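Local coordinates for malonyl CoA-acyl carrier protein transacylase (Burkholderia pseudomallei 1710b, PDB 3EZO), which probably transfers the malonyl group from malonyl-CoA to the holo acyl carrier protein, at residues R36-Q48 / I111-R123. Sequence-based numbering, arbitrary orientation. Where two conformers were deposited one is given.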
ATOM      1  N   ARG A  36       0.107  15.460 -16.096  1.00 11.78           N
ATOM      2  CA  ARG A  36       0.537  15.072 -17.433  1.00 11.75           C
ATOM      3  C   ARG A  36       2.022  14.676 -17.516  1.00 12.35           C
ATOM      4  O   ARG A  36       2.369  13.703 -18.181  1.00 12.82           O
ATOM      5  CB  ARG A  36       0.263  16.214 -18.433  1.00 12.10           C
ATOM      6  CG  ARG A  36      -1.233  16.526 -18.624  1.00 12.85           C
ATOM      7  CD  ARG A  36      -1.368  17.397 -19.889  1.00 14.47           C
ATOM      8  NE  ARG A  36      -2.716  17.847 -20.149  1.00 12.22           N
ATOM      9  CZ  ARG A  36      -3.132  18.369 -21.308  1.00 14.90           C
ATOM     10  NH1 ARG A  36      -2.298  18.525 -22.315  1.00 16.19           N
ATOM     11  NH2 ARG A  36      -4.395  18.750 -21.451  1.00 16.08           N
ATOM     12  N   GLU A  37       2.899  15.432 -16.855  1.00 11.82           N
ATOM     13  CA  GLU A  37       4.319  15.173 -16.916  1.00 11.93           C
ATOM     14  C   GLU A  37       4.677  13.899 -16.150  1.00 11.29           C
ATOM     15  O   GLU A  37       5.589  13.193 -16.538  1.00 11.56           O
ATOM     16  CB  GLU A  37       5.111  16.365 -16.376  1.00 12.61           C
ATOM     17  CG  GLU A  37       4.918  17.667 -17.172  1.00 17.82           C
ATOM     18  CD  GLU A  37       5.643  18.889 -16.561  1.00 24.38           C
ATOM     19  OE1 GLU A  37       5.344  19.396 -15.409  1.00 29.40           O
ATOM     20  OE2 GLU A  37       6.544  19.322 -17.261  1.00 27.18           O
ATOM     21  N   THR A  38       3.963  13.621 -15.070  1.00 10.58           N
ATOM     22  CA  THR A  38       4.164  12.401 -14.296  1.00 11.09           C
ATOM     23  C   THR A  38       3.747  11.135 -15.060  1.00 10.95           C
ATOM     24  O   THR A  38       4.467  10.104 -15.046  1.00 10.64           O
ATOM     25  CB  THR A  38       3.395  12.466 -12.982  1.00 11.59           C
ATOM     26  OG1 THR A  38       3.829  13.622 -12.288  1.00 11.48           O
ATOM     27  CG2 THR A  38       3.675  11.196 -12.129  1.00 10.28           C
ATOM     28  N   LEU A  39       2.626  11.226 -15.759  1.00 10.98           N
ATOM     29  CA  LEU A  39       2.178  10.123 -16.645  1.00 11.59           C
ATOM     30  C   LEU A  39       3.139   9.940 -17.792  1.00 12.10           C
ATOM     31  O   LEU A  39       3.405   8.813 -18.201  1.00 11.43           O
ATOM     32  CB  LEU A  39       0.772  10.398 -17.188  1.00 11.41           C
ATOM     33  CG  LEU A  39      -0.281  10.319 -16.122  1.00 11.32           C
ATOM     34  CD1 LEU A  39      -1.667  10.911 -16.588  1.00 13.07           C
ATOM     35  CD2 LEU A  39      -0.451   8.874 -15.601  1.00 10.49           C
ATOM     36  N   ASP A  40       3.698  11.047 -18.291  1.00 13.36           N
ATOM     37  CA  ASP A  40       4.702  10.936 -19.352  1.00 15.21           C
ATOM     38  C   ASP A  40       5.951  10.256 -18.842  1.00 13.98           C
ATOM     39  O   ASP A  40       6.520   9.396 -19.522  1.00 13.43           O
ATOM     40  CB  ASP A  40       5.072  12.286 -19.939  1.00 17.22           C
ATOM     41  CG  ASP A  40       4.044  12.784 -20.956  1.00 24.32           C
ATOM     42  OD1 ASP A  40       3.565  11.969 -21.770  1.00 32.20           O
ATOM     43  OD2 ASP A  40       3.740  14.004 -20.958  1.00 33.05           O
ATOM     44  N   GLU A  41       6.386  10.649 -17.653  1.00 13.20           N
ATOM     45  CA  GLU A  41       7.598  10.061 -17.066  1.00 12.82           C
ATOM     46  C   GLU A  41       7.399   8.562 -16.841  1.00 11.01           C
ATOM     47  O   GLU A  41       8.275   7.743 -17.157  1.00 10.84           O
ATOM     48  CB  GLU A  41       7.948  10.792 -15.749  1.00 12.84           C
ATOM     49  CG  GLU A  41       9.125  10.159 -15.026  1.00 15.34           C
ATOM     50  CD  GLU A  41       9.631  10.952 -13.768  1.00 16.31           C
ATOM     51  OE1 GLU A  41       8.955  11.909 -13.266  1.00 14.42           O
ATOM     52  OE2 GLU A  41      10.746  10.581 -13.325  1.00 17.86           O
ATOM     53  N   ALA A  42       6.251   8.203 -16.289  1.00 10.61           N
ATOM     54  CA  ALA A  42       5.915   6.792 -16.070  1.00 11.45           C
ATOM     55  C   ALA A  42       5.925   5.970 -17.387  1.00 12.06           C
ATOM     56  O   ALA A  42       6.509   4.857 -17.449  1.00 12.71           O
ATOM     57  CB  ALA A  42       4.570   6.656 -15.338  1.00 10.23           C
ATOM     58  N   SER A  43       5.331   6.525 -18.450  1.00 13.09           N
ATOM     59  CA  SER A  43       5.295   5.842 -19.791  1.00 13.68           C
ATOM     60  C   SER A  43       6.696   5.690 -20.344  1.00 15.08           C
ATOM     61  O   SER A  43       7.109   4.634 -20.890  1.00 14.40           O
ATOM     62  CB  SER A  43       4.419   6.634 -20.788  1.00 13.70           C
ATOM     63  OG  SER A  43       3.087   6.810 -20.274  1.00 13.46           O
ATOM     64  N   ASP A  44       7.479   6.750 -20.197  1.00 16.26           N
ATOM     65  CA  ASP A  44       8.862   6.650 -20.639  1.00 17.37           C
ATOM     66  C   ASP A  44       9.612   5.558 -19.852  1.00 16.62           C
ATOM     67  O   ASP A  44      10.356   4.792 -20.454  1.00 16.69           O
ATOM     68  CB  ASP A  44       9.572   8.003 -20.542  1.00 19.03           C
ATOM     69  CG  ASP A  44      11.073   7.890 -20.798  1.00 24.92           C
ATOM     70  OD1 ASP A  44      11.482   7.291 -21.819  1.00 32.95           O
ATOM     71  OD2 ASP A  44      11.870   8.395 -19.975  1.00 34.99           O
ATOM     72  N   ALA A  45       9.434   5.493 -18.525  1.00 15.33           N
ATOM     73  CA  ALA A  45      10.119   4.464 -17.731  1.00 14.88           C
ATOM     74  C   ALA A  45       9.617   3.032 -18.053  1.00 14.36           C
ATOM     75  O   ALA A  45      10.405   2.112 -18.118  1.00 13.87           O
ATOM     76  CB  ALA A  45       9.985   4.759 -16.230  1.00 14.17           C
ATOM     77  N   LEU A  46       8.318   2.858 -18.288  1.00 13.84           N
ATOM     78  CA  LEU A  46       7.726   1.520 -18.393  1.00 14.87           C
ATOM     79  C   LEU A  46       7.489   1.020 -19.819  1.00 16.06           C
ATOM     80  O   LEU A  46       7.295  -0.181 -20.030  1.00 16.28           O
ATOM     81  CB  LEU A  46       6.431   1.449 -17.608  1.00 13.71           C
ATOM     82  CG  LEU A  46       6.614   1.757 -16.116  1.00 14.83           C
ATOM     83  CD1 LEU A  46       5.256   1.934 -15.398  1.00 11.96           C
ATOM     84  CD2 LEU A  46       7.436   0.712 -15.432  1.00 12.93           C
ATOM     85  N   GLY A  47       7.532   1.918 -20.810  1.00 16.68           N
ATOM     86  CA  GLY A  47       7.429   1.486 -22.193  1.00 16.23           C
ATOM     87  C   GLY A  47       6.020   1.360 -22.698  1.00 17.35           C
ATOM     88  O   GLY A  47       5.815   0.984 -23.849  1.00 18.48           O
ATOM     89  N   GLN A  48       5.031   1.696 -21.885  1.00 18.42           N
ATOM     90  CA  GLN A  48       3.667   1.785 -22.401  1.00 19.66           C
ATOM     91  C   GLN A  48       2.964   3.059 -21.959  1.00 18.26           C
ATOM     92  O   GLN A  48       3.346   3.681 -20.978  1.00 17.79           O
ATOM     93  CB  GLN A  48       2.843   0.549 -22.011  1.00 20.71           C
ATOM     94  CG  GLN A  48       2.273   0.599 -20.638  1.00 23.68           C
ATOM     95  CD  GLN A  48       1.349  -0.580 -20.323  1.00 27.97           C
ATOM     96  OE1 GLN A  48       1.663  -1.416 -19.463  1.00 28.89           O
ATOM     97  NE2 GLN A  48       0.199  -0.635 -21.006  1.00 31.95           N
ATOM     98  N   ILE A 111      13.811   7.668  -2.686  1.00 13.86           N
ATOM     99  CA  ILE A 111      13.928   6.934  -3.933  1.00 14.32           C
ATOM    100  C   ILE A 111      13.428   7.850  -5.055  1.00 14.14           C
ATOM    101  O   ILE A 111      12.347   8.389  -4.959  1.00 14.21           O
ATOM    102  CB  ILE A 111      13.082   5.625  -3.923  1.00 14.22           C
ATOM    103  CG1 ILE A 111      13.536   4.661  -2.802  1.00 15.83           C
ATOM    104  CG2 ILE A 111      13.191   4.871  -5.296  1.00 14.48           C
ATOM    105  CD1 ILE A 111      12.614   3.379  -2.648  1.00 14.08           C
ATOM    106  N   ALA A 112      14.206   8.034  -6.102  1.00 13.97           N
ATOM    107  CA  ALA A 112      13.734   8.863  -7.204  1.00 14.79           C
ATOM    108  C   ALA A 112      12.545   8.166  -7.895  1.00 14.04           C
ATOM    109  O   ALA A 112      12.554   6.943  -8.098  1.00 14.56           O
ATOM    110  CB  ALA A 112      14.895   9.139  -8.216  1.00 14.46           C
ATOM    111  N   PHE A 113      11.526   8.934  -8.237  1.00 13.50           N
ATOM    112  CA  PHE A 113      10.355   8.394  -8.930  1.00 14.35           C
ATOM    113  C   PHE A 113      10.737   7.577 -10.148  1.00 14.73           C
ATOM    114  O   PHE A 113      10.215   6.499 -10.338  1.00 14.17           O
ATOM    115  CB  PHE A 113       9.356   9.495  -9.251  1.00 14.33           C
ATOM    116  CG  PHE A 113       8.098   9.022  -9.978  1.00 13.51           C
ATOM    117  CD1 PHE A 113       7.284   8.020  -9.449  1.00 12.19           C
ATOM    118  CD2 PHE A 113       7.725   9.608 -11.184  1.00 13.02           C
ATOM    119  CE1 PHE A 113       6.103   7.586 -10.116  1.00 12.17           C
ATOM    120  CE2 PHE A 113       6.536   9.219 -11.850  1.00 12.11           C
ATOM    121  CZ  PHE A 113       5.730   8.199 -11.312  1.00 12.84           C
ATOM    122  N   ARG A 114      11.724   8.051 -10.904  1.00 16.17           N
ATOM    123  CA  ARG A 114      12.179   7.370 -12.107  1.00 17.18           C
ATOM    124  C   ARG A 114      12.728   6.007 -11.751  1.00 16.68           C
ATOM    125  O   ARG A 114      12.623   5.092 -12.564  1.00 15.71           O
ATOM    126  CB  ARG A 114      13.248   8.220 -12.830  1.00 18.19           C
ATOM    127  CG  ARG A 114      13.860   7.657 -14.069  1.00 22.49           C
ATOM    128  CD  ARG A 114      12.809   7.367 -15.128  1.00 27.73           C
ATOM    129  NE  ARG A 114      13.370   6.713 -16.318  1.00 30.86           N
ATOM    130  CZ  ARG A 114      13.643   5.413 -16.417  1.00 33.23           C
ATOM    131  NH1 ARG A 114      13.391   4.555 -15.389  1.00 31.83           N
ATOM    132  NH2 ARG A 114      14.153   4.959 -17.560  1.00 33.25           N
ATOM    133  N   ASP A 115      13.322   5.871 -10.553  1.00 15.38           N
ATOM    134  CA  ASP A 115      13.816   4.561 -10.096  1.00 15.54           C
ATOM    135  C   ASP A 115      12.723   3.715  -9.490  1.00 13.88           C
ATOM    136  O   ASP A 115      12.760   2.486  -9.583  1.00 16.01           O
ATOM    137  CB  ASP A 115      14.967   4.700  -9.086  1.00 14.47           C
ATOM    138  CG  ASP A 115      16.148   5.435  -9.681  1.00 18.54           C
ATOM    139  OD1 ASP A 115      16.252   5.472 -10.938  1.00 20.28           O
ATOM    140  OD2 ASP A 115      16.951   5.993  -8.907  1.00 19.92           O
ATOM    141  N   ALA A 116      11.759   4.359  -8.873  1.00 12.61           N
ATOM    142  CA  ALA A 116      10.689   3.643  -8.207  1.00 11.53           C
ATOM    143  C   ALA A 116       9.800   2.874  -9.201  1.00 10.63           C
ATOM    144  O   ALA A 116       9.185   1.865  -8.857  1.00  9.74           O
ATOM    145  CB  ALA A 116       9.857   4.588  -7.333  1.00 10.78           C
ATOM    146  N   LEU A 117       9.756   3.346 -10.440  1.00 11.19           N
ATOM    147  CA  LEU A 117       8.857   2.778 -11.430  1.00 10.14           C
ATOM    148  C   LEU A 117       9.238   1.319 -11.785  1.00 10.05           C
ATOM    149  O   LEU A 117       8.437   0.421 -11.550  1.00  9.14           O
ATOM    150  CB  LEU A 117       8.743   3.732 -12.643  1.00 10.44           C
ATOM    151  CG  LEU A 117       7.857   4.958 -12.406  1.00 11.68           C
ATOM    152  CD1 LEU A 117       8.273   6.143 -13.309  1.00  9.27           C
ATOM    153  CD2 LEU A 117       6.359   4.623 -12.551  1.00 10.42           C
ATOM    154  N   PRO A 118      10.465   1.065 -12.297  1.00  9.91           N
ATOM    155  CA  PRO A 118      10.822  -0.334 -12.564  1.00 10.34           C
ATOM    156  C   PRO A 118      10.979  -1.167 -11.271  1.00 10.91           C
ATOM    157  O   PRO A 118      10.831  -2.387 -11.301  1.00 11.73           O
ATOM    158  CB  PRO A 118      12.122  -0.228 -13.343  1.00 10.66           C
ATOM    159  CG  PRO A 118      12.717   1.163 -12.920  1.00 10.67           C
ATOM    160  CD  PRO A 118      11.518   2.014 -12.702  1.00 10.21           C
ATOM    161  N   LEU A 119      11.190  -0.510 -10.127  1.00 11.36           N
ATOM    162  CA  LEU A 119      11.328  -1.224  -8.864  1.00 10.35           C
ATOM    163  C   LEU A 119      10.010  -1.881  -8.501  1.00  9.72           C
ATOM    164  O   LEU A 119      10.001  -3.043  -8.146  1.00  8.87           O
ATOM    165  CB  LEU A 119      11.813  -0.284  -7.744  1.00 10.61           C
ATOM    166  CG  LEU A 119      11.770  -0.720  -6.251  1.00  9.34           C
ATOM    167  CD1 LEU A 119      12.519  -2.040  -5.930  1.00  9.09           C
ATOM    168  CD2 LEU A 119      12.304   0.438  -5.337  1.00  7.10           C
ATOM    169  N   VAL A 120       8.898  -1.147  -8.593  1.00  9.65           N
ATOM    170  CA  VAL A 120       7.614  -1.700  -8.207  1.00  9.34           C
ATOM    171  C   VAL A 120       7.055  -2.641  -9.260  1.00 10.09           C
ATOM    172  O   VAL A 120       6.344  -3.580  -8.916  1.00  9.09           O
ATOM    173  CB  VAL A 120       6.584  -0.646  -7.772  1.00  9.96           C
ATOM    174  CG1 VAL A 120       7.208   0.246  -6.714  1.00  9.64           C
ATOM    175  CG2 VAL A 120       6.064   0.166  -8.993  1.00  7.29           C
ATOM    176  N   ARG A 121       7.396  -2.425 -10.528  0.50 10.37           N
ATOM    177  CA  ARG A 121       7.102  -3.437 -11.568  0.50 10.76           C
ATOM    178  C   ARG A 121       7.777  -4.760 -11.218  0.50 10.71           C
ATOM    179  O   ARG A 121       7.153  -5.836 -11.216  0.50 10.60           O
ATOM    180  CB  ARG A 121       7.580  -2.971 -12.931  0.50 10.23           C
ATOM    181  CG  ARG A 121       7.250  -3.918 -14.055  0.50  9.76           C
ATOM    182  CD  ARG A 121       7.554  -3.270 -15.411  0.50  8.68           C
ATOM    183  NE  ARG A 121       8.987  -2.956 -15.530  0.50  9.35           N
ATOM    184  CZ  ARG A 121       9.583  -2.451 -16.609  0.50  6.13           C
ATOM    185  NH1 ARG A 121       8.903  -2.180 -17.710  0.50  3.14           N
ATOM    186  NH2 ARG A 121      10.876  -2.214 -16.568  0.50  7.38           N
ATOM    187  N   PHE A 122       9.058  -4.673 -10.900  1.00 11.24           N
ATOM    188  CA  PHE A 122       9.797  -5.855 -10.476  1.00 11.34           C
ATOM    189  C   PHE A 122       9.193  -6.482  -9.197  1.00 10.79           C
ATOM    190  O   PHE A 122       8.972  -7.689  -9.134  1.00 10.16           O
ATOM    191  CB  PHE A 122      11.253  -5.528 -10.250  1.00 11.38           C
ATOM    192  CG  PHE A 122      12.049  -6.727  -9.827  1.00 14.50           C
ATOM    193  CD1 PHE A 122      12.572  -7.598 -10.782  1.00 19.60           C
ATOM    194  CD2 PHE A 122      12.203  -7.045  -8.463  1.00 16.23           C
ATOM    195  CE1 PHE A 122      13.311  -8.717 -10.404  1.00 20.72           C
ATOM    196  CE2 PHE A 122      12.908  -8.179  -8.086  1.00 17.01           C
ATOM    197  CZ  PHE A 122      13.452  -9.015  -9.057  1.00 18.61           C
ATOM    198  N   ARG A 123       8.890  -5.647  -8.197  1.00 10.88           N
ATOM    199  CA  ARG A 123       8.263  -6.130  -6.977  1.00 10.58           C
ATOM    200  C   ARG A 123       6.998  -6.929  -7.307  1.00 11.00           C
ATOM    201  O   ARG A 123       6.765  -8.010  -6.754  1.00 10.55           O
ATOM    202  CB  ARG A 123       7.879  -4.960  -6.082  1.00 10.61           C
ATOM    203  CG  ARG A 123       7.097  -5.357  -4.829  1.00 10.55           C
ATOM    204  CD  ARG A 123       6.869  -4.097  -3.958  1.00 12.93           C
ATOM    205  NE  ARG A 123       6.252  -4.347  -2.628  1.00  9.97           N
ATOM    206  CZ  ARG A 123       4.954  -4.345  -2.372  1.00 11.56           C
ATOM    207  NH1 ARG A 123       4.034  -4.191  -3.348  1.00 11.65           N
ATOM    208  NH2 ARG A 123       4.545  -4.530  -1.129  1.00 12.33           N
TER
HETATM  209  O   HOH W   1      10.590  -0.374 -19.343  1.00 22.06           O
HETATM  210  O   HOH W   2      12.727   2.079 -16.477  1.00 25.50           O
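Leu117 plugs into helix 36-46 as a knob into a hole, the centre of a helix-helix packing in the acyl transferase domain; the two helix segments cross at -54° with their axes 9.3 Å apart. The hole is lined by Glu41, Ala42, Ala45 and Leu46. Leu117 CD1 lies 3.7 Å from both Ala45 CB and Ala42 CA, while its CD2 packs on Ala42 CB and Leu46 CD1. The same CD1 also rests on one face of the Phe113 ring, offset toward its rim. Thr74 of helix 65-85 touches both Ala42 and Leu117, bringing a third helix to the contact.

Phe113 reaches across with CG anti to the backbone N (chi1 180°), which brings its CD2-CE2 side up to Thr38 and Glu41. Thr38 CG2 sits 3.5 Å from Phe113 CE2. Glu41 OE1 meets the ring at the edge, 3.3 Å from Phe113 CD2, with the carboxylate nearly perpendicular to the ring; that oxygen also forms a salt bridge with Arg81, which probably helps to hold it there. Tyr77 also meets the Phe113 ring, with the planes inclined at about 45°.

Toward solvent, two arginines lie over the end of helix 36-46. Ala45 CB lies over one face of the Arg114 guanidinium and Leu46 CD2 over one face of that of Arg121, both offset toward the rim. Two waters link the backbone of helix 36-46 to these arginines. Both donate to Ala45 O, near the point where the helix gives way to Gly47: one accepts from Arg121 NH1 at 3.0 Å, the other from Arg114 NH1 at 2.8 Å.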